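Transcription initiation factor TFIID subunit 5 (Encephalitozoon cuniculi, PDB 2J4B) probably serves as a subunit of the general transcription factor TFIID in RNA polymerase II initiation, the part described being its alpha-helical N-terminal domain NTD2. Local coordinates at residues 13-18 against 111-116; 35-40 against 120-125; 41-46 against 76-81. All blocks are in the same frame, centred on the assembly; numbering follows the deposited sequence.

Contact 1 of 3, residues 13-18 against 111-116; sequences VSLKTW and INFLEE
W18 and F113 stack face to face where two helices of the TAF5 NTD2 domain pack, 13-18 on helix 8-21 and 111-116 on helix 104-116. The two helix segments run closer to antiparallel than to perpendicular, with their N-to-C directions 142° apart. Both aromatic residues point toward the opposite helix. Each has CG anti to the backbone N (chi1 176° in both), which carries the rings into the gap between the helices. The two side chains then slide past each other in opposite directions.

The five-membered ring of W18 lies over the F113 ring, with centroids 3.8 Å apart and planes at 13°. Because the side chains overrun each other, each CB also reaches a ring face. CB of W18 sits over the F113 ring in a CH-pi contact, and CB of F113 does the same over the six-membered ring of W18. The overlap thus includes both CB atoms as well as the rings.

S14 and L15 meet the far end of the F113 ring. S14 O is 3.7 Å from F113 CZ, and L15 CA is 3.9 Å from F113 CE2. Beyond the segments, L119 also touches F113. L15 crosses the phenyl ring at a slant and places CD1 4.1 Å from F113 CE2. The same methyl meets L114 at longer range, with L15 CD1 4.5 Å from L114 CD2.

Contact 2 of 3, residues 35-40 against 120-125; sequences YPLFIH and TYILKI
L37 reaches across to Y121, I122 and I125 with its two methyl groups. Its CG is anti to the backbone N (chi1 177°), and this turns the branched end toward helix 120-129. The two methyls divide the work. CD2 goes to I122, where L37 CD2 lies 3.9 Å from I122 CD1; the two side chains cross at about a right angle. I122 CG1 and CG2 are close to the same methyl, so the isoleucine meets it with several of its carbons.

CD1 of L37 serves the other two partners. It comes at the edge of the Y121 ring, near the ring plane, with L37 CD1 4.0 Å from Y121 CE2. The same methyl reaches I125, with L37 CD1 4.3 Å from I125 CG1.

This is helix-on-helix packing in the core of the TAF5 NTD2 domain, close to the centre of the chain. The segments of helix 34-47 and helix 120-129 are steeply crossed, at 108° between their N-to-C directions. L15 of helix 8-21 touches both L37 and I122, so three helices share this apolar patch.

H40 and I125 both point toward the opposite helix, and their side chains meet at a slant. H40 CD2 lies 4.2 Å from I125 CG2. H129 stacks on the imidazole of H40 from further along helix 120-129. The Y121 hydroxyl comes near the H40 backbone, but its hydrogen bond is to D44. Y121 OH is 3.7 Å from H40 O, and no hydrogen bond joins the two.

Contact 3 of 3, residues 41-46 against 76-81; sequences IYFDLI and ESIYTV
The link between helix 69-75 and helix 81-86 packs here against helix 34-47 of the NTD2 domain. Y42 and I46, one turn apart on the helix, both point toward this link. Y42 has CG anti to the backbone N (chi1 -175°), which sends the phenol out to the backbone of 76-81. Y42 OH lies 2.7 Å from I78 O, a weak hydrogen bond. A water also bonds the phenol, 2.8 Å from Y42 OH, and donates to E76 O. The hydroxyl thus meets the backbone at two places, directly and through water.

I46 lies against the backbone rather than chiefly against side chains. I46 CG1 is 3.3 Å from Y79 O, and I46 CG2 is 3.4 Å from T80 C. CD1 sits over one face of the Y42 ring, toward the rim, and also approaches I78 O. I78 points back toward the helix. I78 CG2 meets both I46 CD1 and F43 CE1, each at 4.4 Å. F89 and A90 of helix 88-95 and I84 of helix 81-86 also touch I78.

A second water donates to I46 O and accepts from V81 N, 3.2 Å away. V81 CG2 adds an apolar touch at 4.1 Å from I46 CG2. T80 points away from helix 34-47, and T80 OG1 makes a weak hydrogen bond to H83 N. This is the N-cap arrangement of a threonine just before a helix, here helix 81-86.

In the fold
From the N terminus, helix 8-21 supplies the first half of contact 1. Helix 34-47 follows and serves two contacts in turn, contact 2 with 35-40 and contact 3 with 41-46. Contact 3 closes first, at 76-81, after helices 51-61 and 69-75. Contact 1 closes at 111-116 on helix 104-116, and contact 2 at 120-125 on the next helix. Contacts 1 and 2 therefore cross along the chain, and contact 3 falls within both of their loops. Contacts 1 and 2 touch through L15, L37, L114, I122 and L123. Contacts 2 and 3 share helix 34-47 and touch where Y121 meets I41 and D44. Contacts 1 and 3 lie on opposite sides of the chain's centre, about 24 Å apart between centres.

Contact 1 of 3, residues 13-18 against 111-116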
loop_
_atom_site.group_PDB
_atom_site.type_symbol
_atom_site.label_atom_id
_atom_site.label_comp_id
_atom_site.label_asym_id
_atom_site.label_seq_id
_atom_site.Cartn_x
_atom_site.Cartn_y
_atom_site.Cartn_z
ATOM N N VAL A 13 -3.269 -8.759 2.539
ATOM C CA VAL A 13 -2.865 -10.157 2.371
ATOM C C VAL A 13 -3.447 -10.820 1.120
ATOM O O VAL A 13 -2.732 -11.461 0.360
ATOM C CB VAL A 13 -3.300 -11.008 3.592
ATOM C CG1 VAL A 13 -2.979 -12.479 3.354
ATOM C CG2 VAL A 13 -2.633 -10.497 4.885
ATOM N N SER A 14 -4.751 -10.683 0.927
ATOM C CA SER A 14 -5.446 -11.318 -0.195
ATOM C C SER A 14 -4.944 -10.780 -1.550
ATOM O O SER A 14 -4.821 -11.534 -2.527
ATOM C CB SER A 14 -6.956 -11.116 -0.038
ATOM O OG SER A 14 -7.591 -10.942 -1.291
ATOM N N LEU A 15 -4.644 -9.486 -1.596
ATOM C CA LEU A 15 -3.946 -8.894 -2.732
ATOM C C LEU A 15 -2.527 -9.436 -2.853
ATOM O O LEU A 15 -2.112 -9.880 -3.912
ATOM C CB LEU A 15 -3.899 -7.379 -2.596
ATOM C CG LEU A 15 -3.082 -6.642 -3.662
ATOM C CD1 LEU A 15 -3.585 -6.929 -5.076
ATOM C CD2 LEU A 15 -3.084 -5.155 -3.342
ATOM N N LYS A 16 -1.779 -9.399 -1.762
ATOM C CA LYS A 16 -0.427 -9.952 -1.743
ATOM C C LYS A 16 -0.380 -11.384 -2.285
ATOM O O LYS A 16 0.488 -11.714 -3.082
ATOM C CB LYS A 16 0.131 -9.917 -0.325
ATOM C CG LYS A 16 1.563 -10.398 -0.202
ATOM C CD LYS A 16 2.037 -10.339 1.245
ATOM C CE LYS A 16 3.232 -11.229 1.463
ATOM N NZ LYS A 16 3.552 -11.374 2.903
ATOM N N THR A 17 -1.318 -12.221 -1.857
ATOM C CA THR A 17 -1.333 -13.625 -2.248
ATOM C C THR A 17 -1.671 -13.807 -3.730
ATOM O O THR A 17 -1.191 -14.747 -4.387
ATOM C CB THR A 17 -2.350 -14.412 -1.395
ATOM O OG1 THR A 17 -2.070 -14.194 -0.002
ATOM C CG2 THR A 17 -2.298 -15.888 -1.720
ATOM N N TRP A 18 -2.502 -12.904 -4.246
ATOM C CA TRP A 18 -2.889 -12.930 -5.653
ATOM C C TRP A 18 -1.704 -12.531 -6.518
ATOM O O TRP A 18 -1.371 -13.216 -7.479
ATOM C CB TRP A 18 -4.083 -12.006 -5.884
ATOM C CG TRP A 18 -4.505 -11.881 -7.311
ATOM C CD1 TRP A 18 -5.295 -12.740 -8.012
ATOM C CD2 TRP A 18 -4.170 -10.805 -8.212
ATOM N NE1 TRP A 18 -5.467 -12.275 -9.294
ATOM C CE2 TRP A 18 -4.790 -11.089 -9.443
ATOM C CE3 TRP A 18 -3.410 -9.632 -8.087
ATOM C CZ2 TRP A 18 -4.671 -10.245 -10.555
ATOM C CZ3 TRP A 18 -3.292 -8.794 -9.180
ATOM C CH2 TRP A 18 -3.920 -9.109 -10.409
ATOM N N ILE A 111 -7.273 -4.353 -11.571
ATOM C CA ILE A 111 -8.544 -3.688 -11.244
ATOM C C ILE A 111 -9.695 -4.679 -11.302
ATOM O O ILE A 111 -10.622 -4.606 -10.503
ATOM C CB ILE A 111 -8.861 -2.479 -12.178
ATOM C CG1 ILE A 111 -7.676 -1.512 -12.261
ATOM C CG2 ILE A 111 -10.074 -1.731 -11.658
ATOM C CD1 ILE A 111 -7.422 -0.773 -11.004
ATOM N N ASN A 112 -9.622 -5.602 -12.255
ATOM C CA ASN A 112 -10.548 -6.725 -12.319
ATOM C C ASN A 112 -10.526 -7.471 -10.993
ATOM O O ASN A 112 -11.563 -7.777 -10.416
ATOM C CB ASN A 112 -10.173 -7.684 -13.463
ATOM C CG ASN A 112 -10.411 -7.092 -14.850
ATOM O OD1 ASN A 112 -11.094 -6.089 -15.008
ATOM N ND2 ASN A 112 -9.841 -7.722 -15.863
ATOM N N PHE A 113 -9.335 -7.754 -10.491
ATOM C CA PHE A 113 -9.212 -8.475 -9.214
ATOM C C PHE A 113 -9.831 -7.709 -8.037
ATOM O O PHE A 113 -10.577 -8.275 -7.237
ATOM C CB PHE A 113 -7.741 -8.786 -8.905
ATOM C CG PHE A 113 -7.553 -9.433 -7.592
ATOM C CD1 PHE A 113 -7.945 -10.745 -7.397
ATOM C CD2 PHE A 113 -7.041 -8.730 -6.530
ATOM C CE1 PHE A 113 -7.805 -11.335 -6.179
ATOM C CE2 PHE A 113 -6.912 -9.324 -5.298
ATOM C CZ PHE A 113 -7.277 -10.618 -5.126
ATOM N N LEU A 114 -9.517 -6.423 -7.927
ATOM C CA LEU A 114 -10.068 -5.598 -6.837
ATOM C C LEU A 114 -11.590 -5.406 -6.938
ATOM O O LEU A 114 -12.293 -5.445 -5.933
ATOM C CB LEU A 114 -9.378 -4.241 -6.790
ATOM C CG LEU A 114 -7.857 -4.252 -6.633
ATOM C CD1 LEU A 114 -7.290 -2.871 -6.998
ATOM C CD2 LEU A 114 -7.463 -4.671 -5.217
ATOM N N GLU A 115 -12.095 -5.205 -8.149
ATOM C CA GLU A 115 -13.552 -5.087 -8.375
ATOM C C GLU A 115 -14.316 -6.398 -8.208
ATOM O O GLU A 115 -15.464 -6.408 -7.750
ATOM C CB GLU A 115 -13.837 -4.542 -9.775
ATOM C CG GLU A 115 -13.590 -3.050 -9.899
ATOM C CD GLU A 115 -13.886 -2.509 -11.293
ATOM O OE1 GLU A 115 -13.721 -3.240 -12.301
ATOM O OE2 GLU A 115 -14.289 -1.333 -11.366
ATOM N N GLU A 116 -13.702 -7.506 -8.601
ATOM C CA GLU A 116 -14.373 -8.796 -8.503
ATOM C C GLU A 116 -14.460 -9.263 -7.053
ATOM O O GLU A 116 -15.328 -10.056 -6.697
ATOM C CB GLU A 116 -13.655 -9.842 -9.356
ATOM C CG GLU A 116 -14.322 -11.225 -9.333
ATOM C CD GLU A 116 -13.890 -12.095 -10.506
ATOM O OE1 GLU A 116 -12.783 -11.852 -11.057
ATOM O OE2 GLU A 116 -14.651 -13.011 -10.889
#

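Contact 2 of 3, residues 35-40 against 120-125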
loop_
_atom_site.group_PDB
_atom_site.type_symbol
_atom_site.label_atom_id
_atom_site.label_comp_id
_atom_site.label_asym_id
_atom_site.label_seq_id
_atom_site.Cartn_x
_atom_site.Cartn_y
_atom_site.Cartn_z
ATOM N N TYR A 35 3.845 -1.481 -1.312
ATOM C CA TYR A 35 4.562 -0.598 -0.384
ATOM C C TYR A 35 3.740 0.604 0.072
ATOM O O TYR A 35 3.583 0.812 1.284
ATOM C CB TYR A 35 5.894 -0.094 -0.956
ATOM C CG TYR A 35 6.566 0.928 -0.043
ATOM C CD1 TYR A 35 6.967 0.581 1.240
ATOM C CD2 TYR A 35 6.775 2.226 -0.452
ATOM C CE1 TYR A 35 7.572 1.483 2.059
ATOM C CE2 TYR A 35 7.388 3.146 0.365
ATOM C CZ TYR A 35 7.794 2.773 1.622
ATOM O OH TYR A 35 8.404 3.695 2.465
ATOM N N PRO A 36 3.252 1.420 -0.887
ATOM C CA PRO A 36 2.358 2.527 -0.523
ATOM C C PRO A 36 1.068 2.056 0.139
ATOM O O PRO A 36 0.609 2.683 1.073
ATOM C CB PRO A 36 2.076 3.217 -1.863
ATOM C CG PRO A 36 2.426 2.214 -2.900
ATOM C CD PRO A 36 3.509 1.387 -2.334
ATOM N N LEU A 37 0.498 0.953 -0.317
ATOM C CA LEU A 37 -0.680 0.410 0.337
ATOM C C LEU A 37 -0.389 0.051 1.804
ATOM O O LEU A 37 -1.187 0.342 2.699
ATOM C CB LEU A 37 -1.151 -0.834 -0.400
ATOM C CG LEU A 37 -2.353 -1.560 0.212
ATOM C CD1 LEU A 37 -3.501 -0.596 0.633
ATOM C CD2 LEU A 37 -2.843 -2.636 -0.796
ATOM N N PHE A 38 0.757 -0.594 2.018
ATOM C CA PHE A 38 1.246 -0.979 3.340
ATOM C C PHE A 38 1.365 0.189 4.322
ATOM O O PHE A 38 0.849 0.139 5.428
ATOM C CB PHE A 38 2.612 -1.643 3.177
ATOM C CG PHE A 38 3.357 -1.857 4.455
ATOM C CD1 PHE A 38 3.039 -2.910 5.293
ATOM C CD2 PHE A 38 4.428 -1.041 4.789
ATOM C CE1 PHE A 38 3.768 -3.135 6.463
ATOM C CE2 PHE A 38 5.175 -1.262 5.950
ATOM C CZ PHE A 38 4.840 -2.307 6.783
ATOM N N ILE A 39 2.063 1.230 3.907
ATOM C CA ILE A 39 2.222 2.416 4.741
ATOM C C ILE A 39 0.850 2.987 5.014
ATOM O O ILE A 39 0.523 3.340 6.143
ATOM C CB ILE A 39 3.106 3.481 4.044
ATOM C CG1 ILE A 39 4.553 2.975 3.937
ATOM C CG2 ILE A 39 3.063 4.812 4.799
ATOM C CD1 ILE A 39 5.176 2.587 5.269
ATOM N N HIS A 40 0.029 3.051 3.972
ATOM C CA HIS A 40 -1.282 3.662 4.102
ATOM C C HIS A 40 -2.163 2.931 5.108
ATOM O O HIS A 40 -2.934 3.563 5.824
ATOM C CB HIS A 40 -1.978 3.785 2.745
ATOM C CG HIS A 40 -1.677 5.063 2.039
ATOM N ND1 HIS A 40 -1.995 6.294 2.568
ATOM C CD2 HIS A 40 -1.078 5.306 0.851
ATOM C CE1 HIS A 40 -1.614 7.241 1.732
ATOM N NE2 HIS A 40 -1.051 6.667 0.681
ATOM N N THR A 120 -12.938 -2.727 -1.634
ATOM C CA THR A 120 -13.384 -1.347 -1.701
ATOM C C THR A 120 -12.383 -0.362 -1.070
ATOM O O THR A 120 -12.251 0.797 -1.494
ATOM C CB THR A 120 -14.763 -1.246 -1.014
ATOM O OG1 THR A 120 -15.349 0.037 -1.240
ATOM C CG2 THR A 120 -14.601 -1.456 0.460
ATOM N N TYR A 121 -11.650 -0.827 -0.071
ATOM C CA TYR A 121 -10.676 0.023 0.600
ATOM C C TYR A 121 -9.437 0.241 -0.270
ATOM O O TYR A 121 -8.877 1.337 -0.287
ATOM C CB TYR A 121 -10.278 -0.570 1.946
ATOM C CG TYR A 121 -9.103 0.137 2.560
ATOM C CD1 TYR A 121 -9.289 1.258 3.351
ATOM C CD2 TYR A 121 -7.799 -0.290 2.311
ATOM C CE1 TYR A 121 -8.226 1.920 3.905
ATOM C CE2 TYR A 121 -6.720 0.379 2.851
ATOM C CZ TYR A 121 -6.944 1.485 3.648
ATOM O OH TYR A 121 -5.893 2.164 4.198
ATOM N N ILE A 122 -8.996 -0.800 -0.982
ATOM C CA ILE A 122 -7.783 -0.700 -1.800
ATOM C C ILE A 122 -8.027 0.199 -3.004
ATOM O O ILE A 122 -7.138 0.937 -3.405
ATOM C CB ILE A 122 -7.274 -2.071 -2.290
ATOM C CG1 ILE A 122 -6.859 -2.958 -1.111
ATOM C CG2 ILE A 122 -6.087 -1.890 -3.249
ATOM C CD1 ILE A 122 -6.248 -4.308 -1.526
ATOM N N LEU A 123 -9.236 0.132 -3.571
ATOM C CA LEU A 123 -9.641 0.990 -4.702
ATOM C C LEU A 123 -9.716 2.445 -4.281
ATOM O O LEU A 123 -9.443 3.332 -5.063
ATOM C CB LEU A 123 -11.024 0.585 -5.245
ATOM C CG LEU A 123 -11.186 -0.785 -5.897
ATOM C CD1 LEU A 123 -12.659 -1.202 -5.972
ATOM C CD2 LEU A 123 -10.569 -0.800 -7.259
ATOM N N LYS A 124 -10.122 2.686 -3.038
ATOM C CA LYS A 124 -10.169 4.039 -2.516
ATOM C C LYS A 124 -8.765 4.569 -2.488
ATOM O O LYS A 124 -8.496 5.657 -2.988
ATOM C CB LYS A 124 -10.774 4.065 -1.123
ATOM C CG LYS A 124 -10.989 5.462 -0.543
ATOM C CD LYS A 124 -11.526 5.374 0.889
ATOM C CE LYS A 124 -10.544 4.659 1.862
ATOM N NZ LYS A 124 -11.177 4.494 3.225
ATOM N N ILE A 125 -7.854 3.773 -1.948
ATOM C CA ILE A 125 -6.459 4.174 -1.875
ATOM C C ILE A 125 -5.899 4.503 -3.264
ATOM O O ILE A 125 -5.230 5.516 -3.430
ATOM C CB ILE A 125 -5.585 3.092 -1.205
ATOM C CG1 ILE A 125 -5.976 2.921 0.267
ATOM C CG2 ILE A 125 -4.062 3.425 -1.381
ATOM C CD1 ILE A 125 -5.878 4.166 1.059
#

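Contact 3 of 3, residues 41-46 against 76-81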
loop_
_atom_site.group_PDB
_atom_site.type_symbol
_atom_site.label_atom_id
_atom_site.label_comp_id
_atom_site.label_asym_id
_atom_site.label_seq_id
_atom_site.Cartn_x
_atom_site.Cartn_y
_atom_site.Cartn_z
ATOM N N ILE A 41 -2.084 1.610 5.134
ATOM C CA ILE A 41 -2.791 0.827 6.162
ATOM C C ILE A 41 -2.264 1.116 7.579
ATOM O O ILE A 41 -3.036 1.307 8.522
ATOM C CB ILE A 41 -2.702 -0.689 5.852
ATOM C CG1 ILE A 41 -3.505 -0.990 4.567
ATOM C CG2 ILE A 41 -3.199 -1.513 7.027
ATOM C CD1 ILE A 41 -3.249 -2.369 3.994
ATOM N N TYR A 42 -0.945 1.168 7.708
ATOM C CA TYR A 42 -0.290 1.540 8.947
ATOM C C TYR A 42 -0.736 2.910 9.456
ATOM O O TYR A 42 -1.091 3.065 10.618
ATOM C CB TYR A 42 1.204 1.557 8.704
ATOM C CG TYR A 42 2.073 1.819 9.911
ATOM C CD1 TYR A 42 2.129 0.906 10.969
ATOM C CD2 TYR A 42 2.885 2.950 9.972
ATOM C CE1 TYR A 42 2.945 1.124 12.064
ATOM C CE2 TYR A 42 3.711 3.175 11.077
ATOM C CZ TYR A 42 3.731 2.250 12.114
ATOM O OH TYR A 42 4.537 2.453 13.208
ATOM N N PHE A 43 -0.697 3.915 8.588
ATOM C CA PHE A 43 -1.141 5.250 8.963
ATOM C C PHE A 43 -2.637 5.284 9.300
ATOM O O PHE A 43 -3.071 6.066 10.161
ATOM C CB PHE A 43 -0.834 6.232 7.838
ATOM C CG PHE A 43 0.609 6.673 7.779
ATOM C CD1 PHE A 43 1.573 6.097 8.586
ATOM C CD2 PHE A 43 1.000 7.657 6.882
ATOM C CE1 PHE A 43 2.878 6.504 8.515
ATOM C CE2 PHE A 43 2.322 8.070 6.808
ATOM C CZ PHE A 43 3.256 7.484 7.612
ATOM N N ASP A 44 -3.426 4.439 8.635
ATOM C CA ASP A 44 -4.871 4.410 8.871
ATOM C C ASP A 44 -5.249 3.746 10.213
ATOM O O ASP A 44 -6.192 4.184 10.885
ATOM C CB ASP A 44 -5.586 3.756 7.705
ATOM C CG ASP A 44 -5.947 4.747 6.623
ATOM O OD1 ASP A 44 -6.169 5.924 6.977
ATOM O OD2 ASP A 44 -6.018 4.377 5.416
ATOM N N LEU A 45 -4.505 2.716 10.612
ATOM C CA LEU A 45 -4.681 2.099 11.924
ATOM C C LEU A 45 -4.295 3.053 13.059
ATOM O O LEU A 45 -4.914 3.046 14.146
ATOM C CB LEU A 45 -3.872 0.801 12.025
ATOM C CG LEU A 45 -4.367 -0.363 11.149
ATOM C CD1 LEU A 45 -3.289 -1.483 11.106
ATOM C CD2 LEU A 45 -5.743 -0.910 11.583
ATOM N N ILE A 46 -3.271 3.862 12.806
ATOM C CA ILE A 46 -2.829 4.889 13.751
ATOM C C ILE A 46 -3.888 5.985 13.932
ATOM O O ILE A 46 -4.192 6.405 15.053
ATOM C CB ILE A 46 -1.513 5.528 13.289
ATOM C CG1 ILE A 46 -0.340 4.562 13.513
ATOM C CG2 ILE A 46 -1.246 6.823 14.022
ATOM C CD1 ILE A 46 0.952 5.037 12.856
ATOM N N GLU A 76 9.139 3.187 11.315
ATOM C CA GLU A 76 9.157 2.373 12.532
ATOM C C GLU A 76 8.893 3.181 13.815
ATOM O O GLU A 76 8.207 2.700 14.713
ATOM C CB GLU A 76 10.502 1.646 12.635
ATOM C CG GLU A 76 10.856 1.140 14.020
ATOM C CD GLU A 76 12.333 0.829 14.151
ATOM O OE1 GLU A 76 12.827 -0.040 13.393
ATOM O OE2 GLU A 76 12.994 1.452 15.013
ATOM N N SER A 77 9.430 4.401 13.890
ATOM C CA SER A 77 9.314 5.240 15.087
ATOM C C SER A 77 8.047 6.083 15.114
ATOM O O SER A 77 7.842 6.847 16.047
ATOM C CB SER A 77 10.533 6.178 15.218
ATOM O OG SER A 77 10.361 7.395 14.482
ATOM N N ILE A 78 7.205 5.954 14.091
ATOM C CA ILE A 78 5.956 6.709 14.003
ATOM C C ILE A 78 4.764 5.878 14.482
ATOM O O ILE A 78 4.254 5.060 13.720
ATOM C CB ILE A 78 5.697 7.121 12.548
ATOM C CG1 ILE A 78 6.811 8.040 12.057
ATOM C CG2 ILE A 78 4.339 7.822 12.395
ATOM C CD1 ILE A 78 6.692 8.358 10.596
ATOM N N TYR A 79 4.329 6.096 15.729
ATOM C CA TYR A 79 3.243 5.313 16.344
ATOM C C TYR A 79 1.923 6.072 16.472
ATOM O O TYR A 79 0.859 5.469 16.423
ATOM C CB TYR A 79 3.627 4.838 17.760
ATOM C CG TYR A 79 4.999 4.237 17.855
ATOM C CD1 TYR A 79 5.293 3.029 17.231
ATOM C CD2 TYR A 79 6.011 4.874 18.564
ATOM C CE1 TYR A 79 6.550 2.473 17.309
ATOM C CE2 TYR A 79 7.280 4.318 18.643
ATOM C CZ TYR A 79 7.538 3.121 18.007
ATOM O OH TYR A 79 8.788 2.565 18.080
ATOM N N THR A 80 1.988 7.383 16.676
ATOM C CA THR A 80 0.786 8.152 16.960
ATOM C C THR A 80 0.482 9.152 15.867
ATOM O O THR A 80 1.291 9.366 14.962
ATOM C CB THR A 80 0.914 8.898 18.289
ATOM O OG1 THR A 80 1.912 9.922 18.168
ATOM C CG2 THR A 80 1.285 7.924 19.406
ATOM N N VAL A 81 -0.699 9.750 15.957
ATOM C CA VAL A 81 -1.130 10.780 15.029
ATOM C C VAL A 81 -0.227 12.000 15.098
ATOM O O VAL A 81 0.062 12.608 14.070
ATOM C CB VAL A 81 -2.601 11.215 15.307
ATOM C CG1 VAL A 81 -2.894 12.606 14.726
ATOM C CG2 VAL A 81 -3.551 10.190 14.739
HETATM O O HOH W 1 6.252 0.451 14.252
HETATM O O HOH W 2 -2.755 7.678 17.191
#